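Local coordinates for protein endo-b-1,4-glucanase (Nasutitermes takasagoensis, PDB 1KS8) that probably hydrolyses internal beta-1,4-glucosidic linkages in cellulose and related beta-glucans, as an endoglucanase of glycoside hydrolase family 9 with an (alpha/alpha)6 fold, at residues A[10-13]-A[14-18]; A[23-26]-A[27-30]; A[95-98]-A[99-102]; A[412-415]-A[416-419]. All blocks are in the same frame, centred on the assembly; numbering follows the deposited sequence.

Interaction 1 (A[10-13]-A[14-18]); sequences RDSL and LFYEA
Tyr16 lies back along helix 5-18 against Ser12, one turn earlier. Its CB sits 3.7 Å from Leu13 O, and with chi1 at -78° CG stands beside the backbone N, which turns the ring toward the preceding turn. CD2 then comes to 3.4 Å from Ser12 O, and CE2 passes Ser12 OG at 4.1 Å. Past the helix, OH at the tip hydrogen-bonds to Thr415 O. Ser12 OG is likewise engaged outside the turn, by Gln422 and Asn418 of helix 415-430. The ring itself is packed between that helix and Thr68 and Leu72 of helix 62-78.

The backbone carries the regular i to i+4 bonds of an alpha helix: Tyr16 N reaches Ser12 O at 3.1 Å, and Glu17 N reaches Leu13 O at 3.0 Å with an N-H...O angle of 151°. Leu14 N likewise bonds to Arg10 O, and Leu14 CG lies 3.5 Å from that same oxygen. Glu17 begins close to the helix, its CG 3.5 Å from Leu13 O, and extends until OE2 accepts bonds from the backbone N of Lys29 and of Val30.

The chemistry divides cleanly: main-chain bonds hold the turn together, while the buried hydroxyls of Ser12 and Tyr16 and the carboxylate of Glu17 spend their polarity on neighbouring segments, tying this helix to them.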
loop_
_atom_site.group_PDB
_atom_site.type_symbol
_atom_site.label_atom_id
_atom_site.label_comp_id
_atom_site.label_asym_id
_atom_site.label_seq_id
_atom_site.Cartn_x
_atom_site.Cartn_y
_atom_site.Cartn_z
ATOM N N ARG A 10 8.857 -9.877 8.585
ATOM C CA ARG A 10 7.866 -10.407 9.515
ATOM C C ARG A 10 7.262 -9.259 10.323
ATOM O O ARG A 10 6.065 -9.256 10.609
ATOM C CB ARG A 10 8.507 -11.418 10.468
ATOM C CG ARG A 10 9.037 -12.664 9.783
ATOM C CD ARG A 10 9.718 -13.600 10.777
ATOM N NE ARG A 10 10.506 -14.617 10.091
ATOM C CZ ARG A 10 11.818 -14.777 10.240
ATOM N NH1 ARG A 10 12.504 -13.988 11.059
ATOM N NH2 ARG A 10 12.447 -15.727 9.561
ATOM N N ASP A 11 8.092 -8.286 10.688
ATOM C CA ASP A 11 7.613 -7.137 11.453
ATOM C C ASP A 11 6.606 -6.339 10.632
ATOM O O ASP A 11 5.581 -5.898 11.150
ATOM C CB ASP A 11 8.772 -6.218 11.847
ATOM C CG ASP A 11 9.630 -6.783 12.967
ATOM O OD1 ASP A 11 10.644 -6.134 13.299
ATOM O OD2 ASP A 11 9.303 -7.856 13.516
ATOM N N SER A 12 6.899 -6.147 9.349
ATOM C CA SER A 12 5.989 -5.402 8.484
ATOM C C SER A 12 4.633 -6.108 8.426
ATOM O O SER A 12 3.584 -5.464 8.399
ATOM C CB SER A 12 6.585 -5.264 7.080
ATOM O OG SER A 12 5.801 -4.393 6.275
ATOM N N LEU A 13 4.652 -7.437 8.410
ATOM C CA LEU A 13 3.405 -8.183 8.390
ATOM C C LEU A 13 2.651 -7.965 9.701
ATOM O O LEU A 13 1.422 -7.976 9.718
ATOM C CB LEU A 13 3.681 -9.671 8.146
ATOM C CG LEU A 13 4.003 -9.965 6.675
ATOM C CD1 LEU A 13 4.656 -11.328 6.540
ATOM C CD2 LEU A 13 2.718 -9.880 5.849
ATOM N N LEU A 14 3.377 -7.753 10.799
ATOM C CA LEU A 14 2.721 -7.490 12.077
ATOM C C LEU A 14 2.054 -6.120 12.014
ATOM O O LEU A 14 1.013 -5.900 12.630
ATOM C CB LEU A 14 3.725 -7.528 13.234
ATOM C CG LEU A 14 4.315 -8.899 13.584
ATOM C CD1 LEU A 14 5.308 -8.738 14.722
ATOM C CD2 LEU A 14 3.211 -9.867 13.981
ATOM N N PHE A 15 2.655 -5.191 11.277
ATOM C CA PHE A 15 2.045 -3.875 11.144
ATOM C C PHE A 15 0.705 -4.038 10.432
ATOM O O PHE A 15 -0.298 -3.466 10.849
ATOM C CB PHE A 15 2.940 -2.916 10.349
ATOM C CG PHE A 15 2.235 -1.647 9.930
ATOM C CD1 PHE A 15 1.721 -0.766 10.878
ATOM C CD2 PHE A 15 2.057 -1.351 8.581
ATOM C CE1 PHE A 15 1.038 0.392 10.485
ATOM C CE2 PHE A 15 1.375 -0.197 8.181
ATOM C CZ PHE A 15 0.866 0.673 9.133
ATOM N N TYR A 16 0.673 -4.820 9.356
ATOM C CA TYR A 16 -0.593 -5.001 8.661
ATOM C C TYR A 16 -1.627 -5.687 9.556
ATOM O O TYR A 16 -2.809 -5.366 9.488
ATOM C CB TYR A 16 -0.379 -5.737 7.331
ATOM C CG TYR A 16 0.168 -4.807 6.261
ATOM C CD1 TYR A 16 -0.601 -3.746 5.778
ATOM C CD2 TYR A 16 1.473 -4.941 5.786
ATOM C CE1 TYR A 16 -0.082 -2.839 4.855
ATOM C CE2 TYR A 16 2.002 -4.039 4.861
ATOM C CZ TYR A 16 1.220 -2.992 4.403
ATOM O OH TYR A 16 1.739 -2.095 3.497
ATOM N N GLU A 17 -1.194 -6.610 10.415
ATOM C CA GLU A 17 -2.151 -7.247 11.318
ATOM C C GLU A 17 -2.730 -6.174 12.242
ATOM O O GLU A 17 -3.903 -6.228 12.607
ATOM C CB GLU A 17 -1.496 -8.340 12.177
ATOM C CG GLU A 17 -1.110 -9.609 11.435
ATOM C CD GLU A 17 -1.072 -10.827 12.343
ATOM O OE1 GLU A 17 -0.521 -11.870 11.925
ATOM O OE2 GLU A 17 -1.606 -10.746 13.471
ATOM N N ALA A 18 -1.903 -5.200 12.616
ATOM C CA ALA A 18 -2.333 -4.117 13.499
ATOM C C ALA A 18 -3.318 -3.166 12.823
ATOM O O ALA A 18 -4.013 -2.406 13.499
ATOM C CB ALA A 18 -1.116 -3.331 13.996
#

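Interaction 2 (A[23-26]-A[27-30]); sequences RLPA and DQKV
Pro25 and Gln28 are the ends of a type I beta turn at the protein surface, in the long loop that leads from helix 5-18 to strand 60-61. The turn is closed by one backbone bond, Gln28 N to Pro25 O at 3.1 Å with an N-H...O angle of 153°; the N-H arrives from well above the carbonyl plane. Ala26 and Asp27 occupy the two corner positions.

Water 1 bridges a corner residue and the last residue of the turn, donating to Ala26 O at 2.6 Å and to Gln28 O at 2.7 Å.

The Asp27 side chain folds back to the CB-CG edge of the proline ring. Its CG is lodged between the backbone N and the carbonyl carbon (chi1 65°), and this brings OD1 to 3.4 Å from Pro25 CB and 3.5 Å from Pro25 CG, a van der Waals contact of an oxygen with the pyrrolidine ring. Gln28 sends its chain roughly at right angles to that of Asp27: CB lies 3.3 Å from Pro25 O, and a bend at chi2 (90°) carries the amide group across Leu24 at a slant, where CD of Gln28 comes to 4.1 Å from Leu24 CD1. Behind the turn Pro25 rests on Trp98 of helix 89-106, and Lys29 forms a salt bridge with Asp91 of that helix.

One direct hydrogen bond and one water bridge thus join the turn across the reversal, while the flanking backbone N atoms bond to carboxylates, Leu24 N to Asp35 and Lys29 N and Val30 N both to Glu17.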
loop_
_atom_site.group_PDB
_atom_site.type_symbol
_atom_site.label_atom_id
_atom_site.label_comp_id
_atom_site.label_asym_id
_atom_site.label_seq_id
_atom_site.Cartn_x
_atom_site.Cartn_y
_atom_site.Cartn_z
ATOM N N ARG A 23 -13.713 -8.512 12.205
ATOM C CA ARG A 23 -13.535 -9.625 13.131
ATOM C C ARG A 23 -12.163 -10.250 12.903
ATOM O O ARG A 23 -11.862 -10.730 11.810
ATOM C CB ARG A 23 -14.633 -10.669 12.911
ATOM C CG ARG A 23 -14.650 -11.771 13.955
ATOM C CD ARG A 23 -15.834 -12.718 13.788
ATOM N NE ARG A 23 -17.121 -12.052 13.985
ATOM C CZ ARG A 23 -17.778 -11.386 13.040
ATOM N NH1 ARG A 23 -17.276 -11.293 11.816
ATOM N NH2 ARG A 23 -18.939 -10.807 13.321
ATOM N N LEU A 24 -11.332 -10.237 13.939
ATOM C CA LEU A 24 -9.985 -10.782 13.838
ATOM C C LEU A 24 -9.970 -12.297 14.013
ATOM O O LEU A 24 -10.740 -12.852 14.799
ATOM C CB LEU A 24 -9.081 -10.111 14.873
ATOM C CG LEU A 24 -9.106 -8.580 14.789
ATOM C CD1 LEU A 24 -8.209 -7.996 15.866
ATOM C CD2 LEU A 24 -8.656 -8.124 13.404
ATOM N N PRO A 25 -9.084 -12.986 13.279
ATOM C CA PRO A 25 -8.972 -14.443 13.349
ATOM C C PRO A 25 -8.396 -14.959 14.659
ATOM O O PRO A 25 -7.701 -14.241 15.379
ATOM C CB PRO A 25 -8.084 -14.772 12.154
ATOM C CG PRO A 25 -7.158 -13.607 12.120
ATOM C CD PRO A 25 -8.099 -12.435 12.328
ATOM N N ALA A 26 -8.687 -16.220 14.956
ATOM C CA ALA A 26 -8.203 -16.847 16.177
ATOM C C ALA A 26 -6.680 -16.871 16.234
ATOM O O ALA A 26 -6.097 -16.825 17.317
ATOM C CB ALA A 26 -8.752 -18.268 16.287
ATOM N N ASP A 27 -6.033 -16.937 15.074
ATOM C CA ASP A 27 -4.575 -16.981 15.042
ATOM C C ASP A 27 -3.903 -15.617 14.906
ATOM O O ASP A 27 -2.736 -15.530 14.532
ATOM C CB ASP A 27 -4.091 -17.915 13.926
ATOM C CG ASP A 27 -4.443 -17.414 12.538
ATOM O OD1 ASP A 27 -5.035 -16.321 12.415
ATOM O OD2 ASP A 27 -4.120 -18.124 11.562
ATOM N N GLN A 28 -4.645 -14.554 15.209
ATOM C CA GLN A 28 -4.104 -13.199 15.149
ATOM C C GLN A 28 -2.852 -13.153 16.027
ATOM O O GLN A 28 -2.854 -13.684 17.138
ATOM C CB GLN A 28 -5.149 -12.203 15.671
ATOM C CG GLN A 28 -4.645 -10.774 15.882
ATOM C CD GLN A 28 -4.785 -9.882 14.658
ATOM O OE1 GLN A 28 -4.411 -8.706 14.699
ATOM N NE2 GLN A 28 -5.325 -10.428 13.570
ATOM N N LYS A 29 -1.787 -12.527 15.532
ATOM C CA LYS A 29 -0.540 -12.426 16.286
ATOM C C LYS A 29 -0.455 -11.123 17.075
ATOM O O LYS A 29 0.112 -11.089 18.167
ATOM C CB LYS A 29 0.658 -12.575 15.341
ATOM C CG LYS A 29 0.775 -13.989 14.777
ATOM C CD LYS A 29 1.875 -14.133 13.738
ATOM C CE LYS A 29 1.878 -15.550 13.175
ATOM N NZ LYS A 29 2.913 -15.753 12.129
ATOM N N VAL A 30 -1.011 -10.051 16.522
ATOM C CA VAL A 30 -1.030 -8.767 17.215
ATOM C C VAL A 30 -2.326 -8.817 18.025
ATOM O O VAL A 30 -3.375 -8.318 17.609
ATOM C CB VAL A 30 -1.043 -7.594 16.215
ATOM C CG1 VAL A 30 -1.135 -6.272 16.961
ATOM C CG2 VAL A 30 0.223 -7.635 15.372
HETATM O O HOH W 1 -4.732 -14.996 18.607
#

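Interaction 3 (A[95-98]-A[99-102]); sequences AVKW and ATDY
The carboxylate of Asp101 is met by Lys97, one turn earlier on helix 89-106, in two ways. At its oxygen-bearing end NZ forms a salt bridge to OD2 at 2.9 Å, on the syn lone pair of that oxygen, with a weaker bond to OD1 at 3.2 Å. To one side of its plane lies Lys97 CG, 3.5 Å from OD2 and 3.6 Å from OD1. The lysine chain runs extended from CB and bends only at its last torsion (chi4 -65°), which swings NZ back onto the acid. The ammonium group also makes a cation-pi contact with Tyr173, and OD1 has a weak hydrogen bond to the hydroxyl of that tyrosine.

The indole of Trp98 turns outward from the helix. Its CB lies 3.2 Å from Ala99 N, but the ring is occupied by other partners: Arg20 in a cation-pi contact, Tyr52 with its plane inclined at about 45°, and Gly51 O, which accepts from NE1.

Along the axis Thr100 N bonds to Val96 O at 3.0 Å, almost straight at 169°, and Asp101 N to Lys97 O at 2.8 Å. Thr100 OG1 finds its main partner in the hydroxyl of Tyr173.

An i to i+4 salt bridge on the more exposed side, with Val96, Ala99 and Thr100 packed on helices 62-78 and 149-165 inside, is the make-up of an amphipathic helix in the (alpha/alpha)6 fold.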
loop_
_atom_site.group_PDB
_atom_site.type_symbol
_atom_site.label_atom_id
_atom_site.label_comp_id
_atom_site.label_asym_id
_atom_site.label_seq_id
_atom_site.Cartn_x
_atom_site.Cartn_y
_atom_site.Cartn_z
ATOM N N ALA A 95 -2.086 -11.430 4.218
ATOM C CA ALA A 95 -2.101 -9.970 4.185
ATOM C C ALA A 95 -2.800 -9.472 2.924
ATOM O O ALA A 95 -3.524 -8.478 2.948
ATOM C CB ALA A 95 -0.677 -9.430 4.250
ATOM N N VAL A 96 -2.582 -10.168 1.818
ATOM C CA VAL A 96 -3.214 -9.798 0.562
ATOM C C VAL A 96 -4.702 -10.145 0.620
ATOM O O VAL A 96 -5.559 -9.329 0.273
ATOM C CB VAL A 96 -2.561 -10.546 -0.621
ATOM C CG1 VAL A 96 -3.381 -10.347 -1.891
ATOM C CG2 VAL A 96 -1.143 -10.039 -0.831
ATOM N N LYS A 97 -5.010 -11.351 1.087
ATOM C CA LYS A 97 -6.396 -11.795 1.158
ATOM C C LYS A 97 -7.256 -10.949 2.090
ATOM O O LYS A 97 -8.457 -10.801 1.865
ATOM C CB LYS A 97 -6.451 -13.270 1.575
ATOM C CG LYS A 97 -7.830 -13.904 1.448
ATOM C CD LYS A 97 -7.743 -15.420 1.588
ATOM C CE LYS A 97 -9.077 -16.093 1.296
ATOM N NZ LYS A 97 -10.130 -15.725 2.280
ATOM N N TRP A 98 -6.658 -10.383 3.134
ATOM C CA TRP A 98 -7.444 -9.563 4.045
ATOM C C TRP A 98 -8.020 -8.380 3.274
ATOM O O TRP A 98 -9.137 -7.939 3.532
ATOM C CB TRP A 98 -6.591 -9.065 5.213
ATOM C CG TRP A 98 -7.433 -8.561 6.338
ATOM C CD1 TRP A 98 -7.915 -7.293 6.505
ATOM C CD2 TRP A 98 -7.985 -9.345 7.401
ATOM N NE1 TRP A 98 -8.741 -7.243 7.603
ATOM C CE2 TRP A 98 -8.802 -8.488 8.171
ATOM C CE3 TRP A 98 -7.872 -10.690 7.773
ATOM C CZ2 TRP A 98 -9.505 -8.935 9.296
ATOM C CZ3 TRP A 98 -8.572 -11.136 8.891
ATOM C CH2 TRP A 98 -9.378 -10.259 9.638
ATOM N N ALA A 99 -7.253 -7.875 2.315
ATOM C CA ALA A 99 -7.704 -6.755 1.506
ATOM C C ALA A 99 -8.674 -7.200 0.411
ATOM O O ALA A 99 -9.741 -6.616 0.251
ATOM C CB ALA A 99 -6.505 -6.043 0.886
ATOM N N THR A 100 -8.318 -8.243 -0.330
ATOM C CA THR A 100 -9.184 -8.692 -1.415
ATOM C C THR A 100 -10.532 -9.255 -0.962
ATOM O O THR A 100 -11.524 -9.123 -1.680
ATOM C CB THR A 100 -8.456 -9.694 -2.346
ATOM O OG1 THR A 100 -7.973 -10.809 -1.591
ATOM C CG2 THR A 100 -7.273 -9.005 -3.029
ATOM N N ASP A 101 -10.587 -9.868 0.218
ATOM C CA ASP A 101 -11.868 -10.373 0.710
ATOM C C ASP A 101 -12.799 -9.175 0.863
ATOM O O ASP A 101 -13.999 -9.261 0.595
ATOM C CB ASP A 101 -11.721 -11.052 2.073
ATOM C CG ASP A 101 -11.229 -12.477 1.969
ATOM O OD1 ASP A 101 -11.228 -13.034 0.851
ATOM O OD2 ASP A 101 -10.857 -13.042 3.018
ATOM N N TYR A 102 -12.235 -8.055 1.303
ATOM C CA TYR A 102 -13.007 -6.836 1.487
ATOM C C TYR A 102 -13.417 -6.240 0.141
ATOM O O TYR A 102 -14.558 -5.816 -0.029
ATOM C CB TYR A 102 -12.196 -5.817 2.293
ATOM C CG TYR A 102 -12.839 -4.450 2.368
ATOM C CD1 TYR A 102 -13.991 -4.234 3.126
ATOM C CD2 TYR A 102 -12.306 -3.377 1.660
ATOM C CE1 TYR A 102 -14.594 -2.979 3.178
ATOM C CE2 TYR A 102 -12.901 -2.120 1.703
ATOM C CZ TYR A 102 -14.041 -1.928 2.462
ATOM O OH TYR A 102 -14.625 -0.684 2.510
#

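Interaction 4 (A[412-415]-A[416-419]); sequences EVAT and DYNA
Two torsions bring Glu412 and Tyr417 together. Glu412 CG points opposite the backbone N, and the chain then bends at chi2 (69°), while chi1 of -82° sets Tyr417 CG beside its backbone N, so that the ring leans back along the incoming chain. The two side chains cross at about a right angle, carboxylate and ring planes 81° apart. Glu412 CG, not the carboxylate, does the touching, at 3.4 Å from Tyr417 OH and 3.7 Å from CE2. Glu412 O lies at the ring edge, near its plane, 3.4 Å from CE2. Over one face sits Ala414 CB, 4.1 Å from the ring centroid, a CH-pi contact displaced toward the rim.

Here an extended run carrying Glu412, a predicted active-site residue, passes into helix 415-430 of the (alpha/alpha)6 fold. Ala414 O accepts from Tyr417 N at 3.0 Å, from well above the carbonyl plane, and only weakly from Asn418 N.

Water 2 bridges the junction, accepting from Ala414 N at 2.9 Å and lying 2.8 Å from Asn418 OD1, to which it probably donates. The same OD1 accepts from Leu391 N, and ND2 of Asn418 donates to Gly389 O, which fixes how the amide is turned. Thr415 OG1 pairs with Asp54 O, and the Asp416 side chain packs against Tyr67 and Thr68 of helix 62-78 and against Arg305 of helix 303-319.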
loop_
_atom_site.group_PDB
_atom_site.type_symbol
_atom_site.label_atom_id
_atom_site.label_comp_id
_atom_site.label_asym_id
_atom_site.label_seq_id
_atom_site.Cartn_x
_atom_site.Cartn_y
_atom_site.Cartn_z
ATOM N N GLU A 412 3.641 10.002 10.917
ATOM C CA GLU A 412 2.491 9.354 10.306
ATOM C C GLU A 412 2.921 7.939 9.926
ATOM O O GLU A 412 4.090 7.696 9.615
ATOM C CB GLU A 412 2.072 10.107 9.038
ATOM C CG GLU A 412 1.027 9.406 8.165
ATOM C CD GLU A 412 -0.344 9.330 8.814
ATOM O OE1 GLU A 412 -1.303 8.914 8.128
ATOM O OE2 GLU A 412 -0.465 9.682 10.007
ATOM N N VAL A 413 1.976 7.010 9.988
ATOM C CA VAL A 413 2.203 5.630 9.584
ATOM C C VAL A 413 0.968 5.332 8.747
ATOM O O VAL A 413 -0.097 5.901 8.995
ATOM C CB VAL A 413 2.291 4.655 10.791
ATOM C CG1 VAL A 413 3.538 4.965 11.609
ATOM C CG2 VAL A 413 1.047 4.765 11.666
ATOM N N ALA A 414 1.095 4.470 7.747
ATOM C CA ALA A 414 -0.047 4.168 6.895
ATOM C C ALA A 414 0.145 2.884 6.115
ATOM O O ALA A 414 1.273 2.459 5.865
ATOM C CB ALA A 414 -0.289 5.327 5.928
ATOM N N THR A 415 -0.961 2.267 5.720
ATOM C CA THR A 415 -0.875 1.038 4.952
ATOM C C THR A 415 -0.075 1.250 3.666
ATOM O O THR A 415 0.736 0.398 3.299
ATOM C CB THR A 415 -2.270 0.487 4.600
ATOM O OG1 THR A 415 -3.057 1.518 3.994
ATOM C CG2 THR A 415 -2.971 -0.011 5.853
ATOM N N ASP A 416 -0.272 2.376 2.981
ATOM C CA ASP A 416 0.489 2.567 1.751
ATOM C C ASP A 416 1.964 2.860 1.993
ATOM O O ASP A 416 2.781 2.689 1.095
ATOM C CB ASP A 416 -0.149 3.625 0.820
ATOM C CG ASP A 416 -0.185 5.028 1.409
ATOM O OD1 ASP A 416 0.451 5.296 2.443
ATOM O OD2 ASP A 416 -0.867 5.881 0.796
ATOM N N TYR A 417 2.316 3.260 3.213
ATOM C CA TYR A 417 3.716 3.533 3.540
ATOM C C TYR A 417 4.528 2.238 3.581
ATOM O O TYR A 417 5.690 2.210 3.185
ATOM C CB TYR A 417 3.839 4.191 4.916
ATOM C CG TYR A 417 3.607 5.683 4.978
ATOM C CD1 TYR A 417 2.939 6.362 3.959
ATOM C CD2 TYR A 417 4.012 6.409 6.099
ATOM C CE1 TYR A 417 2.674 7.734 4.064
ATOM C CE2 TYR A 417 3.755 7.769 6.214
ATOM C CZ TYR A 417 3.086 8.425 5.198
ATOM O OH TYR A 417 2.817 9.770 5.334
ATOM N N ASN A 418 3.914 1.169 4.080
ATOM C CA ASN A 418 4.606 -0.111 4.199
ATOM C C ASN A 418 4.583 -1.039 2.994
ATOM O O ASN A 418 5.296 -2.042 2.995
ATOM C CB ASN A 418 4.070 -0.892 5.404
ATOM C CG ASN A 418 4.810 -0.573 6.684
ATOM O OD1 ASN A 418 4.785 0.559 7.164
ATOM N ND2 ASN A 418 5.478 -1.577 7.245
ATOM N N ALA A 419 3.797 -0.719 1.969
ATOM C CA ALA A 419 3.685 -1.599 0.802
ATOM C C ALA A 419 4.968 -1.777 -0.001
ATOM O O ALA A 419 5.478 -2.893 -0.111
ATOM C CB ALA A 419 2.554 -1.122 -0.108
HETATM O O HOH W 2 3.507 2.923 8.107
#

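How the interactions relate
Interaction 1 is the hub, touching the other three. Towards interaction 4, Tyr16 OH lies 2.7 Å from Thr415 O and Ser12 OG 3.0 Å from Asn418 ND2; towards interaction 2, Glu17 OE2 lies 2.7 Å from Lys29 N; towards interaction 3 there is only packing, Leu13 CD2 on Ala95 CB at 3.8 Å. Interactions 2 and 3 meet where Pro25 CD rests 3.7 Å from Trp98 CH2. Interaction 4 alone holds a predicted active-site residue, Glu412, whose side chain is about 5 Å from a bound sulfate, probably from the crystallisation liquor, and about 9 Å from that of Phe15 in interaction 1. The centres of interactions 2 and 4 are about 21 Å apart.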